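Local coordinates for protein 3-deoxy-d-manno-octulosonic-acid transferase (Acinetobacter baumannii, PDB 4BFC) that probably transfers Kdo from CMP-Kdo to a lipid A precursor, this C-terminal domain being the part that binds CMP-Kdo, at residues L72-P78 against T111-A116. Numbering follows the deposited sequence.
Sequences LVCIVVP and TQVYLA
Cys-74 and Val-76 exchange backbone hydrogen bonds with Gln-112, Tyr-114 and Ala-116 in the parallel pattern of strands 72-78 and 113-115, whose axes lie 21° apart. Cys-74 N reaches Gln-112 O at 3.0 Å and Val-76 N reaches Tyr-114 O at 2.9 Å, while the carbonyls of Cys-74 and Val-76 accept from Tyr-114 and Ala-116. Packing is tightest on the face of Val-76, Val-113 and Leu-115, where beta-branched valines suit extended backbone. Val-76 CG2, lying anti to its carbonyl carbon, meets Val-113 CG1 at 3.6 Å. With CG anti to the backbone N and chi2 59°, Leu-115 turns CD1 back toward the neighbouring strand, 3.8 Å from Pro-78 CD, the two side chains crossing at about a right angle; Pro-78, with no N-H to donate, suits the strand end. The other face is looser across the pair: Ile-75 CG2 stands 4.0 Å from Ala-116 CB, whose small methyl also fits beside Trp-125 of helix 122-128. This side is nonetheless buried, and Tyr-114 sets its ring edge-to-face with Trp-37 while its hydroxyl hydrogen-bonds Gln-105 O. Strand 72-78 thus lies between 43-50 and 113-115 in a helix-covered parallel sheet, as in the Rossmann-like domains of GT-B glycosyltransferases.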
loop_
_atom_site.group_PDB
_atom_site.type_symbol
_atom_site.label_atom_id
_atom_site.label_comp_id
_atom_site.label_asym_id
_atom_site.label_seq_id
_atom_site.Cartn_x
_atom_site.Cartn_y
_atom_site.Cartn_z
ATOM N N LEU A 72 1.200 32.247 8.985
ATOM C CA LEU A 72 1.041 30.753 9.053
ATOM C C LEU A 72 1.311 30.219 7.645
ATOM O O LEU A 72 0.965 30.862 6.653
ATOM C CB LEU A 72 -0.415 30.386 9.415
ATOM C CG LEU A 72 -0.815 30.513 10.875
ATOM C CD1 LEU A 72 -2.313 30.355 10.974
ATOM C CD2 LEU A 72 -0.157 29.385 11.669
ATOM N N VAL A 73 1.805 28.992 7.549
ATOM C CA VAL A 73 1.835 28.318 6.229
ATOM C C VAL A 73 1.742 26.867 6.586
ATOM O O VAL A 73 2.328 26.432 7.600
ATOM C CB VAL A 73 3.152 28.572 5.500
ATOM C CG1 VAL A 73 4.423 28.296 6.347
ATOM C CG2 VAL A 73 3.139 27.857 4.146
ATOM N N CYS A 74 0.970 26.166 5.775
ATOM C CA CYS A 74 0.796 24.679 5.987
ATOM C C CYS A 74 1.543 23.914 4.917
ATOM O O CYS A 74 1.244 24.044 3.757
ATOM C CB CYS A 74 -0.646 24.345 5.958
ATOM S SG CYS A 74 -0.974 22.613 6.212
ATOM N N ILE A 75 2.449 23.057 5.361
ATOM C CA ILE A 75 3.101 22.078 4.458
ATOM C C ILE A 75 2.203 20.830 4.379
ATOM O O ILE A 75 1.813 20.295 5.453
ATOM C CB ILE A 75 4.525 21.735 4.947
ATOM C CG1 ILE A 75 5.422 22.999 4.953
ATOM C CG2 ILE A 75 5.100 20.572 4.047
ATOM C CD1 ILE A 75 6.869 22.763 5.380
ATOM N N VAL A 76 1.904 20.325 3.173
ATOM C CA VAL A 76 1.032 19.117 3.000
ATOM C C VAL A 76 1.855 18.016 2.305
ATOM O O VAL A 76 2.422 18.277 1.254
ATOM C CB VAL A 76 -0.227 19.466 2.159
ATOM C CG1 VAL A 76 -1.071 18.224 2.022
ATOM C CG2 VAL A 76 -1.035 20.547 2.911
ATOM N N VAL A 77 1.947 16.843 2.944
ATOM C CA VAL A 77 2.774 15.744 2.415
ATOM C C VAL A 77 1.854 14.521 2.254
ATOM O O VAL A 77 1.715 13.700 3.179
ATOM C CB VAL A 77 3.984 15.431 3.324
ATOM C CG1 VAL A 77 4.975 14.524 2.562
ATOM C CG2 VAL A 77 4.611 16.699 3.933
ATOM N N PRO A 78 1.160 14.382 1.144
ATOM C CA PRO A 78 0.212 13.242 1.016
ATOM C C PRO A 78 0.989 11.894 1.010
ATOM O O PRO A 78 2.210 11.814 0.584
ATOM C CB PRO A 78 -0.417 13.459 -0.385
ATOM C CG PRO A 78 -0.301 14.969 -0.494
ATOM C CD PRO A 78 1.097 15.243 -0.065
ATOM N N THR A 111 2.675 32.422 0.132
ATOM C CA THR A 111 2.280 31.018 0.150
ATOM C C THR A 111 1.505 30.688 1.387
ATOM O O THR A 111 1.958 30.994 2.519
ATOM C CB THR A 111 3.511 30.147 0.213
ATOM O OG1 THR A 111 4.329 30.424 -0.917
ATOM C CG2 THR A 111 3.071 28.639 0.236
ATOM N N GLN A 112 0.387 30.046 1.166
ATOM C CA GLN A 112 -0.516 29.644 2.264
ATOM C C GLN A 112 -0.347 28.151 2.477
ATOM O O GLN A 112 -0.437 27.661 3.611
ATOM C CB GLN A 112 -1.939 29.973 1.922
ATOM C CG GLN A 112 -2.192 31.493 1.896
ATOM C CD GLN A 112 -3.658 31.867 1.673
ATOM O OE1 GLN A 112 -4.256 31.587 0.602
ATOM N NE2 GLN A 112 -4.272 32.474 2.692
ATOM N N VAL A 113 -0.195 27.418 1.366
ATOM C CA VAL A 113 0.004 25.940 1.479
ATOM C C VAL A 113 1.218 25.615 0.604
ATOM O O VAL A 113 1.299 26.064 -0.541
ATOM C CB VAL A 113 -1.216 25.153 0.961
ATOM C CG1 VAL A 113 -0.964 23.605 0.983
ATOM C CG2 VAL A 113 -2.469 25.500 1.776
ATOM N N TYR A 114 2.148 24.854 1.143
ATOM C CA TYR A 114 3.199 24.327 0.347
ATOM C C TYR A 114 2.928 22.849 0.155
ATOM O O TYR A 114 2.981 22.084 1.130
ATOM C CB TYR A 114 4.511 24.540 1.088
ATOM C CG TYR A 114 5.695 24.228 0.224
ATOM C CD1 TYR A 114 6.001 25.011 -0.898
ATOM C CD2 TYR A 114 6.501 23.102 0.500
ATOM C CE1 TYR A 114 7.123 24.708 -1.704
ATOM C CE2 TYR A 114 7.634 22.803 -0.256
ATOM C CZ TYR A 114 7.905 23.600 -1.404
ATOM O OH TYR A 114 9.030 23.279 -2.143
ATOM N N LEU A 115 2.607 22.477 -1.085
ATOM C CA LEU A 115 2.429 21.042 -1.382
ATOM C C LEU A 115 3.793 20.399 -1.621
ATOM O O LEU A 115 4.512 20.695 -2.633
ATOM C CB LEU A 115 1.522 20.867 -2.550
ATOM C CG LEU A 115 1.263 19.455 -3.032
ATOM C CD1 LEU A 115 0.648 18.556 -1.917
ATOM C CD2 LEU A 115 0.292 19.526 -4.220
ATOM N N ALA A 116 4.199 19.557 -0.679
ATOM C CA ALA A 116 5.469 18.867 -0.748
ATOM C C ALA A 116 5.345 17.549 -1.538
ATOM O O ALA A 116 5.416 16.407 -1.005
ATOM C CB ALA A 116 6.108 18.696 0.668
#